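Local coordinates for protein alpha-galactosidase (Umbelopsis vinacea, PDB 3A5V) that hydrolyses terminal alpha-galactosyl residues from galactosides as a tetrameric family 27 glycoside hydrolase, at residues D192-P197 with P381-R386; M249-Y254 with T278-E283; E253-Y258 with D362-K367. All blocks are in the same frame, centred on the assembly; numbering follows the deposited sequence.

Interaction 1: D192-P197 with P381-R386; sequences DNFNRP and PAHGVR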
loop_
_atom_site.group_PDB
_atom_site.type_symbol
_atom_site.label_atom_id
_atom_site.label_comp_id
_atom_site.label_asym_id
_atom_site.label_seq_id
_atom_site.Cartn_x
_atom_site.Cartn_y
_atom_site.Cartn_z
ATOM N N ASP A 192 21.928 18.795 3.792
ATOM C CA ASP A 192 22.877 19.225 4.823
ATOM C C ASP A 192 22.117 19.731 6.042
ATOM O O ASP A 192 22.167 20.927 6.382
ATOM C CB ASP A 192 23.806 20.307 4.246
ATOM C CG ASP A 192 25.012 20.588 5.124
ATOM O OD1 ASP A 192 25.281 19.826 6.081
ATOM O OD2 ASP A 192 25.689 21.598 4.847
ATOM N N ASN A 193 21.397 18.822 6.695
ATOM C CA ASN A 193 20.526 19.181 7.800
ATOM C C ASN A 193 20.263 17.993 8.724
ATOM O O ASN A 193 19.933 16.891 8.256
ATOM C CB ASN A 193 19.205 19.724 7.244
ATOM C CG ASN A 193 18.381 20.434 8.299
ATOM O OD1 ASN A 193 17.943 19.815 9.267
ATOM N ND2 ASN A 193 18.159 21.745 8.109
ATOM N N PHE A 194 20.386 18.204 10.035
ATOM C CA PHE A 194 20.364 17.054 10.961
ATOM C C PHE A 194 18.997 16.400 11.150
ATOM O O PHE A 194 18.904 15.166 11.187
ATOM C CB PHE A 194 20.980 17.389 12.337
ATOM C CG PHE A 194 21.070 16.185 13.266
ATOM C CD1 PHE A 194 22.056 15.211 13.074
ATOM C CD2 PHE A 194 20.142 16.016 14.297
ATOM C CE1 PHE A 194 22.135 14.084 13.911
ATOM C CE2 PHE A 194 20.207 14.907 15.153
ATOM C CZ PHE A 194 21.215 13.935 14.962
ATOM N N ASN A 195 17.934 17.200 11.293
ATOM C CA ASN A 195 16.631 16.613 11.618
ATOM C C ASN A 195 15.375 17.352 11.108
ATOM O O ASN A 195 14.248 16.969 11.436
ATOM C CB ASN A 195 16.542 16.346 13.131
ATOM C CG ASN A 195 16.520 17.634 13.950
ATOM O OD1 ASN A 195 16.396 18.737 13.401
ATOM N ND2 ASN A 195 16.612 17.497 15.261
ATOM N N ARG A 196 15.554 18.394 10.296
ATOM C CA ARG A 196 14.390 19.138 9.794
ATOM C C ARG A 196 13.573 18.298 8.791
ATOM O O ARG A 196 14.108 17.871 7.738
ATOM C CB ARG A 196 14.821 20.468 9.160
ATOM C CG ARG A 196 13.650 21.301 8.599
ATOM C CD ARG A 196 14.123 22.528 7.803
ATOM N NE ARG A 196 13.024 23.026 6.943
ATOM C CZ ARG A 196 12.769 22.583 5.717
ATOM N NH1 ARG A 196 13.541 21.641 5.145
ATOM N NH2 ARG A 196 11.740 23.082 5.053
ATOM N N PRO A 197 12.266 18.102 9.073
ATOM C CA PRO A 197 11.441 17.379 8.107
ATOM C C PRO A 197 11.163 18.273 6.890
ATOM O O PRO A 197 11.233 19.504 6.988
ATOM C CB PRO A 197 10.143 17.121 8.877
ATOM C CG PRO A 197 10.052 18.308 9.839
ATOM C CD PRO A 197 11.482 18.578 10.239
ATOM N N PRO A 381 26.619 14.298 23.721
ATOM C CA PRO A 381 26.181 15.646 23.340
ATOM C C PRO A 381 24.802 15.654 22.667
ATOM O O PRO A 381 24.348 14.623 22.145
ATOM C CB PRO A 381 27.258 16.089 22.335
ATOM C CG PRO A 381 28.451 15.250 22.661
ATOM C CD PRO A 381 27.872 13.913 23.035
ATOM N N ALA A 382 24.147 16.814 22.683
ATOM C CA ALA A 382 22.934 17.047 21.873
ATOM C C ALA A 382 23.194 16.686 20.404
ATOM O O ALA A 382 24.250 17.049 19.856
ATOM C CB ALA A 382 22.525 18.516 21.974
ATOM N N HIS A 383 22.251 15.953 19.793
ATOM C CA HIS A 383 22.369 15.448 18.416
ATOM C C HIS A 383 23.673 14.678 18.214
ATOM O O HIS A 383 24.261 14.712 17.123
ATOM C CB HIS A 383 22.285 16.605 17.402
ATOM C CG HIS A 383 21.017 17.403 17.493
ATOM N ND1 HIS A 383 20.787 18.525 16.720
ATOM C CD2 HIS A 383 19.904 17.231 18.250
ATOM C CE1 HIS A 383 19.588 19.010 16.999
ATOM N NE2 HIS A 383 19.032 18.246 17.928
ATOM N N GLY A 384 24.110 13.997 19.274
ATOM C CA GLY A 384 25.471 13.482 19.380
ATOM C C GLY A 384 25.544 11.982 19.546
ATOM O O GLY A 384 24.515 11.313 19.775
ATOM N N VAL A 385 26.765 11.460 19.395
ATOM C CA VAL A 385 27.069 10.035 19.579
ATOM C C VAL A 385 28.276 9.838 20.483
ATOM O O VAL A 385 29.124 10.724 20.593
ATOM C CB VAL A 385 27.356 9.284 18.220
ATOM C CG1 VAL A 385 26.045 9.078 17.399
ATOM C CG2 VAL A 385 28.475 9.999 17.396
ATOM N N ARG A 386 28.331 8.679 21.137
ATOM C CA ARG A 386 29.604 8.124 21.597
ATOM C C ARG A 386 29.762 6.792 20.869
ATOM O O ARG A 386 28.835 5.975 20.859
ATOM C CB ARG A 386 29.655 7.931 23.126
ATOM C CG ARG A 386 29.560 9.246 23.940
ATOM C CD ARG A 386 30.778 10.171 23.732
ATOM N NE ARG A 386 32.015 9.616 24.295
ATOM C CZ ARG A 386 32.360 9.685 25.585
ATOM N NH1 ARG A 386 31.558 10.287 26.469
ATOM N NH2 ARG A 386 33.509 9.149 25.990
#

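Interaction 2: M249-Y254 with T278-E283; sequences MNQEEY and TNTTKE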
loop_
_atom_site.group_PDB
_atom_site.type_symbol
_atom_site.label_atom_id
_atom_site.label_comp_id
_atom_site.label_asym_id
_atom_site.label_seq_id
_atom_site.Cartn_x
_atom_site.Cartn_y
_atom_site.Cartn_z
ATOM N N MET A 249 25.262 21.706 9.211
ATOM C CA MET A 249 25.247 20.996 10.491
ATOM C C MET A 249 26.455 21.419 11.332
ATOM O O MET A 249 27.450 21.883 10.788
ATOM C CB MET A 249 25.292 19.471 10.269
ATOM C CG MET A 249 24.078 18.899 9.533
ATOM S SD MET A 249 24.127 17.086 9.476
ATOM C CE MET A 249 24.172 16.775 7.709
ATOM N N ASN A 250 26.363 21.250 12.652
ATOM C CA ASN A 250 27.509 21.477 13.549
ATOM C C ASN A 250 28.403 20.227 13.627
ATOM O O ASN A 250 28.082 19.199 13.014
ATOM C CB ASN A 250 27.050 21.974 14.938
ATOM C CG ASN A 250 26.276 20.919 15.729
ATOM O OD1 ASN A 250 26.575 19.732 15.662
ATOM N ND2 ASN A 250 25.294 21.369 16.521
ATOM N N GLN A 251 29.532 20.309 14.337
ATOM C CA GLN A 251 30.466 19.189 14.350
ATOM C C GLN A 251 29.890 17.901 14.973
ATOM O O GLN A 251 30.133 16.809 14.459
ATOM C CB GLN A 251 31.846 19.530 14.942
ATOM C CG GLN A 251 32.935 18.571 14.413
ATOM C CD GLN A 251 34.187 18.513 15.282
ATOM O OE1 GLN A 251 34.139 18.763 16.479
ATOM N NE2 GLN A 251 35.312 18.154 14.674
ATOM N N GLU A 252 29.156 18.028 16.076
ATOM C CA GLU A 252 28.571 16.837 16.712
ATOM C C GLU A 252 27.501 16.189 15.815
ATOM O O GLU A 252 27.377 14.954 15.763
ATOM C CB GLU A 252 28.016 17.155 18.113
ATOM C CG GLU A 252 29.120 17.490 19.170
ATOM C CD GLU A 252 30.255 16.458 19.230
ATOM O OE1 GLU A 252 29.978 15.248 19.169
ATOM O OE2 GLU A 252 31.444 16.861 19.319
ATOM N N GLU A 253 26.727 17.016 15.118
ATOM C CA GLU A 253 25.777 16.492 14.119
ATOM C C GLU A 253 26.481 15.728 12.987
ATOM O O GLU A 253 26.037 14.652 12.627
ATOM C CB GLU A 253 24.913 17.614 13.551
ATOM C CG GLU A 253 23.881 18.109 14.554
ATOM C CD GLU A 253 23.183 19.403 14.135
ATOM O OE1 GLU A 253 23.691 20.155 13.268
ATOM O OE2 GLU A 253 22.111 19.661 14.701
ATOM N N TYR A 254 27.562 16.290 12.425
ATOM C CA TYR A 254 28.375 15.568 11.428
ATOM C C TYR A 254 28.996 14.300 11.997
ATOM O O TYR A 254 29.114 13.286 11.287
ATOM C CB TYR A 254 29.492 16.445 10.839
ATOM C CG TYR A 254 28.983 17.473 9.851
ATOM C CD1 TYR A 254 27.990 17.138 8.910
ATOM C CD2 TYR A 254 29.487 18.785 9.856
ATOM C CE1 TYR A 254 27.505 18.091 8.000
ATOM C CE2 TYR A 254 29.010 19.752 8.945
ATOM C CZ TYR A 254 28.024 19.395 8.027
ATOM O OH TYR A 254 27.549 20.354 7.147
ATOM N N THR A 278 39.064 21.660 6.205
ATOM C CA THR A 278 39.367 22.242 7.520
ATOM C C THR A 278 39.747 21.144 8.522
ATOM O O THR A 278 39.425 19.964 8.327
ATOM C CB THR A 278 38.160 22.997 8.131
ATOM O OG1 THR A 278 37.091 22.062 8.344
ATOM C CG2 THR A 278 37.689 24.143 7.216
ATOM N N ASN A 279 40.410 21.547 9.603
ATOM C CA ASN A 279 40.744 20.631 10.698
ATOM C C ASN A 279 39.502 19.965 11.280
ATOM O O ASN A 279 39.534 18.784 11.631
ATOM C CB ASN A 279 41.525 21.363 11.798
ATOM C CG ASN A 279 42.968 21.639 11.399
ATOM O OD1 ASN A 279 43.465 21.112 10.399
ATOM N ND2 ASN A 279 43.650 22.449 12.190
ATOM N N THR A 280 38.407 20.719 11.357
ATOM C CA THR A 280 37.151 20.170 11.863
ATOM C C THR A 280 36.635 19.020 10.973
ATOM O O THR A 280 36.150 17.999 11.480
ATOM C CB THR A 280 36.102 21.303 11.922
ATOM O OG1 THR A 280 36.706 22.465 12.512
ATOM C CG2 THR A 280 34.877 20.902 12.737
ATOM N N THR A 281 36.749 19.189 9.661
ATOM C CA THR A 281 36.354 18.140 8.723
ATOM C C THR A 281 37.306 16.931 8.815
ATOM O O THR A 281 36.854 15.779 8.833
ATOM C CB THR A 281 36.226 18.694 7.282
ATOM O OG1 THR A 281 35.088 19.585 7.236
ATOM C CG2 THR A 281 36.011 17.555 6.273
ATOM N N LYS A 282 38.611 17.193 8.909
ATOM C CA LYS A 282 39.594 16.094 8.962
ATOM C C LYS A 282 39.344 15.213 10.186
ATOM O O LYS A 282 39.449 14.000 10.113
ATOM C CB LYS A 282 41.028 16.639 9.021
ATOM C CG LYS A 282 41.521 17.336 7.755
ATOM C CD LYS A 282 42.970 17.868 7.953
ATOM C CE LYS A 282 43.485 18.519 6.667
ATOM N NZ LYS A 282 44.812 19.221 6.854
ATOM N N GLU A 283 39.022 15.839 11.317
ATOM C CA GLU A 283 38.731 15.101 12.555
ATOM C C GLU A 283 37.631 14.053 12.341
ATOM O O GLU A 283 37.704 12.938 12.882
ATOM C CB GLU A 283 38.341 16.080 13.670
ATOM C CG GLU A 283 38.124 15.421 15.026
ATOM C CD GLU A 283 37.769 16.410 16.136
ATOM O OE1 GLU A 283 38.068 17.629 16.001
ATOM O OE2 GLU A 283 37.174 15.954 17.140
#

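Interaction 3: E253-Y258 with D362-K367; sequences EYRVHY and DLWKQK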
loop_
_atom_site.group_PDB
_atom_site.type_symbol
_atom_site.label_atom_id
_atom_site.label_comp_id
_atom_site.label_asym_id
_atom_site.label_seq_id
_atom_site.Cartn_x
_atom_site.Cartn_y
_atom_site.Cartn_z
ATOM N N GLU A 253 26.727 17.016 15.118
ATOM C CA GLU A 253 25.777 16.492 14.119
ATOM C C GLU A 253 26.481 15.728 12.987
ATOM O O GLU A 253 26.037 14.652 12.627
ATOM C CB GLU A 253 24.913 17.614 13.551
ATOM C CG GLU A 253 23.881 18.109 14.554
ATOM C CD GLU A 253 23.183 19.403 14.135
ATOM O OE1 GLU A 253 23.691 20.155 13.268
ATOM O OE2 GLU A 253 22.111 19.661 14.701
ATOM N N TYR A 254 27.562 16.290 12.425
ATOM C CA TYR A 254 28.375 15.568 11.428
ATOM C C TYR A 254 28.996 14.300 11.997
ATOM O O TYR A 254 29.114 13.286 11.287
ATOM C CB TYR A 254 29.492 16.445 10.839
ATOM C CG TYR A 254 28.983 17.473 9.851
ATOM C CD1 TYR A 254 27.990 17.138 8.910
ATOM C CD2 TYR A 254 29.487 18.785 9.856
ATOM C CE1 TYR A 254 27.505 18.091 8.000
ATOM C CE2 TYR A 254 29.010 19.752 8.945
ATOM C CZ TYR A 254 28.024 19.395 8.027
ATOM O OH TYR A 254 27.549 20.354 7.147
ATOM N N ARG A 255 29.417 14.353 13.263
ATOM C CA ARG A 255 29.979 13.156 13.875
ATOM C C ARG A 255 28.927 12.042 13.932
ATOM O O ARG A 255 29.227 10.872 13.678
ATOM C CB ARG A 255 30.541 13.453 15.275
ATOM C CG ARG A 255 31.343 12.280 15.851
ATOM C CD ARG A 255 31.621 12.472 17.342
ATOM N NE ARG A 255 32.228 13.771 17.647
ATOM C CZ ARG A 255 33.498 14.093 17.413
ATOM N NH1 ARG A 255 34.330 13.222 16.829
ATOM N NH2 ARG A 255 33.940 15.305 17.760
ATOM N N VAL A 256 27.688 12.411 14.264
ATOM C CA VAL A 256 26.601 11.437 14.310
ATOM C C VAL A 256 26.345 10.822 12.938
ATOM O O VAL A 256 26.271 9.605 12.781
ATOM C CB VAL A 256 25.299 12.082 14.875
ATOM C CG1 VAL A 256 24.104 11.067 14.841
ATOM C CG2 VAL A 256 25.549 12.513 16.255
ATOM N N HIS A 257 26.214 11.699 11.957
ATOM C CA HIS A 257 26.002 11.364 10.557
ATOM C C HIS A 257 27.084 10.382 10.083
ATOM O O HIS A 257 26.769 9.266 9.651
ATOM C CB HIS A 257 25.979 12.714 9.805
ATOM C CG HIS A 257 26.024 12.636 8.305
ATOM N ND1 HIS A 257 25.287 11.739 7.564
ATOM C CD2 HIS A 257 26.659 13.435 7.409
ATOM C CE1 HIS A 257 25.495 11.962 6.277
ATOM N NE2 HIS A 257 26.317 12.993 6.157
ATOM N N TYR A 258 28.352 10.754 10.256
ATOM C CA TYR A 258 29.453 9.887 9.818
ATOM C C TYR A 258 29.465 8.538 10.564
ATOM O O TYR A 258 29.655 7.477 9.959
ATOM C CB TYR A 258 30.798 10.620 9.991
ATOM C CG TYR A 258 31.955 9.930 9.304
ATOM C CD1 TYR A 258 32.636 8.888 9.939
ATOM C CD2 TYR A 258 32.354 10.300 8.017
ATOM C CE1 TYR A 258 33.683 8.219 9.325
ATOM C CE2 TYR A 258 33.428 9.640 7.382
ATOM C CZ TYR A 258 34.081 8.596 8.053
ATOM O OH TYR A 258 35.148 7.932 7.470
ATOM N N ASP A 362 37.086 4.415 23.237
ATOM C CA ASP A 362 36.343 5.471 22.555
ATOM C C ASP A 362 37.068 5.718 21.237
ATOM O O ASP A 362 38.221 6.180 21.234
ATOM C CB ASP A 362 36.285 6.736 23.419
ATOM C CG ASP A 362 35.418 7.843 22.812
ATOM O OD1 ASP A 362 35.472 8.073 21.572
ATOM O OD2 ASP A 362 34.686 8.501 23.587
ATOM N N LEU A 363 36.394 5.403 20.127
ATOM C CA LEU A 363 37.027 5.428 18.799
ATOM C C LEU A 363 37.257 6.822 18.222
ATOM O O LEU A 363 38.206 7.035 17.446
ATOM C CB LEU A 363 36.240 4.562 17.805
ATOM C CG LEU A 363 36.133 3.072 18.156
ATOM C CD1 LEU A 363 35.595 2.329 16.947
ATOM C CD2 LEU A 363 37.497 2.463 18.605
ATOM N N TRP A 364 36.396 7.769 18.585
ATOM C CA TRP A 364 36.594 9.172 18.182
ATOM C C TRP A 364 37.766 9.805 18.918
ATOM O O TRP A 364 38.599 10.477 18.301
ATOM C CB TRP A 364 35.320 10.006 18.397
ATOM C CG TRP A 364 34.297 9.727 17.311
ATOM C CD1 TRP A 364 33.054 9.168 17.473
ATOM C CD2 TRP A 364 34.457 9.956 15.901
ATOM N NE1 TRP A 364 32.426 9.048 16.258
ATOM C CE2 TRP A 364 33.258 9.527 15.272
ATOM C CE3 TRP A 364 35.486 10.507 15.112
ATOM C CZ2 TRP A 364 33.057 9.611 13.884
ATOM C CZ3 TRP A 364 35.290 10.589 13.715
ATOM C CH2 TRP A 364 34.081 10.142 13.119
ATOM N N LYS A 365 37.811 9.591 20.232
ATOM C CA LYS A 365 38.887 10.122 21.083
ATOM C C LYS A 365 40.167 9.321 20.899
ATOM O O LYS A 365 41.272 9.819 21.186
ATOM C CB LYS A 365 38.440 10.161 22.554
ATOM C CG LYS A 365 37.329 11.181 22.798
ATOM C CD LYS A 365 36.646 11.089 24.184
ATOM C CE LYS A 365 35.148 11.477 24.076
ATOM N NZ LYS A 365 34.905 12.915 23.761
ATOM N N GLN A 366 40.014 8.103 20.373
ATOM C CA GLN A 366 41.110 7.141 20.208
ATOM C C GLN A 366 41.836 6.913 21.547
ATOM O O GLN A 366 43.060 7.076 21.663
ATOM C CB GLN A 366 42.067 7.574 19.093
ATOM C CG GLN A 366 41.398 7.725 17.714
ATOM C CD GLN A 366 42.403 7.983 16.605
ATOM O OE1 GLN A 366 43.461 8.566 16.840
ATOM N NE2 GLN A 366 42.083 7.539 15.396
ATOM N N LYS A 367 41.058 6.549 22.561
ATOM C CA LYS A 367 41.621 6.237 23.867
ATOM C C LYS A 367 40.806 5.163 24.568
ATOM O O LYS A 367 39.584 5.064 24.381
ATOM C CB LYS A 367 41.718 7.487 24.743
ATOM C CG LYS A 367 40.388 8.054 25.156
ATOM C CD LYS A 367 40.536 9.132 26.219
ATOM C CE LYS A 367 39.170 9.725 26.560
ATOM N NZ LYS A 367 39.318 10.975 27.355
HETATM O O HOH W 1 37.212 13.387 17.141
#

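Interaction 1: D192-P197 with P381-R386
Phe194 and His383 stack their rings in an offset, nearly parallel fashion, with centroids 4.7 Å apart and planes inclined by 14°. The overlap is partial: His383 CG and ND1 lie over the CD2–CE2 side of the phenyl, with His383 ND1 3.5 Å from Phe194 CD2. A CH-pi contact adds to the stack: His383 CB sits over the same ring, 3.8 Å from its centroid. Phe194 has CG anti to its own nitrogen (chi1 -175°), which carries the ring out to the histidine. The amide of Asn195 crosses the imidazole steeply, Asn195 ND2 standing 3.7 Å from His383 NE2.

Hydrogen bonds fix the two partners rather than join them. Asn193 OD1 accepts from Arg196 N at 3.0 Å, an Asx motif that shapes the loop, while His383 is gripped at both nitrogens, ND1 by Glu253 and NE2 by Asp332. With an alanine at His383, Phe194 would probably lose the flat cover over one face, and Glu253 and Asp332 their shared partner. His383 is third in a type II turn from Pro381 to Gly384 and, with Gly384, forms a G1 beta bulge opposite Asn329, leading into strand 384-390 of the C-terminal beta sandwich, against a barrel loop.

Interaction 2: M249-Y254 with T278-E283
Gln251, in the first turn of helix 251-263, reaches across to Thr280 and Glu283 on helix 279-285. Just before it, Asn250 caps the helix: its OD1 accepts a hydrogen bond from Glu253 N at 2.8 Å, nearly in line with the C=O bond, and Glu253 OE1 in turn accepts from Asn250 N at 3.0 Å, completing a capping box.

Gln251 then carries the contact, though it and Thr280 were each modelled in two conformers; the bonds hold for the one described and may be only partly populated. Gln251 CG stands anti to the backbone nitrogen (chi1 -156°) and the chain runs on extended, which takes the amide to the facing helix. There Gln251 NE2 meets Glu283 OE1 at 3.1 Å (168°); the acceptor lies in the amide plane, yet the donor comes from above the carboxylate, the two flat groups being almost perpendicular. A second bond, from Gln251 NE2 to Thr280 O, is weak at 3.3 Å. Along the way Gln251 CG brushes the methyl of Thr280, with CG2 3.5 Å off. Glu283 OE2 also makes a long, weak ion pair with Arg255.

Further on, Tyr254 turns its OH to Asp192. In the facing segment Thr278 OG1 accepts from Thr281 N at 3.2 Å, an N-cap here too. Two capped helix starts bridged by one glutamine thus meet on the helical shell of the TIM barrel.

Interaction 3: E253-Y258 with D362-K367
This is a cation-pi and CH-pi contact at the seam between the barrel and the C-terminal beta sandwich, where Arg255 on helix 251-263 lies over one face of Trp364, in the turn between strands 358-362 and 367-372. The aliphatic part of the arginine rests on the indole: Arg255 CG is 3.6 Å from the centroid of the five-membered ring. Further out the chain bends at CG–CD (chi3 -52°), which brings the guanidinium back over the ring system. It stands steeply on the indole, 71° between planes, and meets it by its edge, with Arg255 NH1 3.4 Å from Trp364 CD2; Arg255 CZ is 4.7 Å from the five-ring centroid.

One turn along the helix, Tyr258 CD1 abuts the far end of the indole, 3.7 Å from Trp364 CH2 and near the indole plane. A water accepts from Arg255 NH1 at 2.9 Å and makes a weak link to Trp364 O. Asp362 OD1 shapes the turn from the sandwich side, accepting from Lys365 N at 3.1 Å in an Asx motif.

The polar ends are held by neighbours: Arg255 NE pairs with Glu252, Trp364 NE1 bonds Thr259 OG1, and Tyr258 OH bonds that of Tyr45. Arg255 thus offers methylenes and a cationic edge to the indole, while the salt bridge to Glu252 probably steadies the guanidinium and offsets part of its charge.

In the fold
Helix 251-263 ties the three contacts together. Interactions 2 and 3 start from its first turns and share Glu253 and Tyr254, with centres about 10 Å apart; interaction 1 lies about 12 Å from interaction 2 and about 13 Å from interaction 3, touching the same helix through Glu253 and Tyr254. Along the chain, interactions 2 and 3 both fall between the two segments of interaction 1. Interaction 2 stays within the barrel domain, whereas interactions 1 and 3 cross to the C-terminal beta sandwich, reaching the ends of strands 384-390 and 358-362, neighbours in its six-stranded sheet. The helix and the loop beside it therefore meet the sandwich at two neighbouring places, consistent with a fixed seat on the barrel.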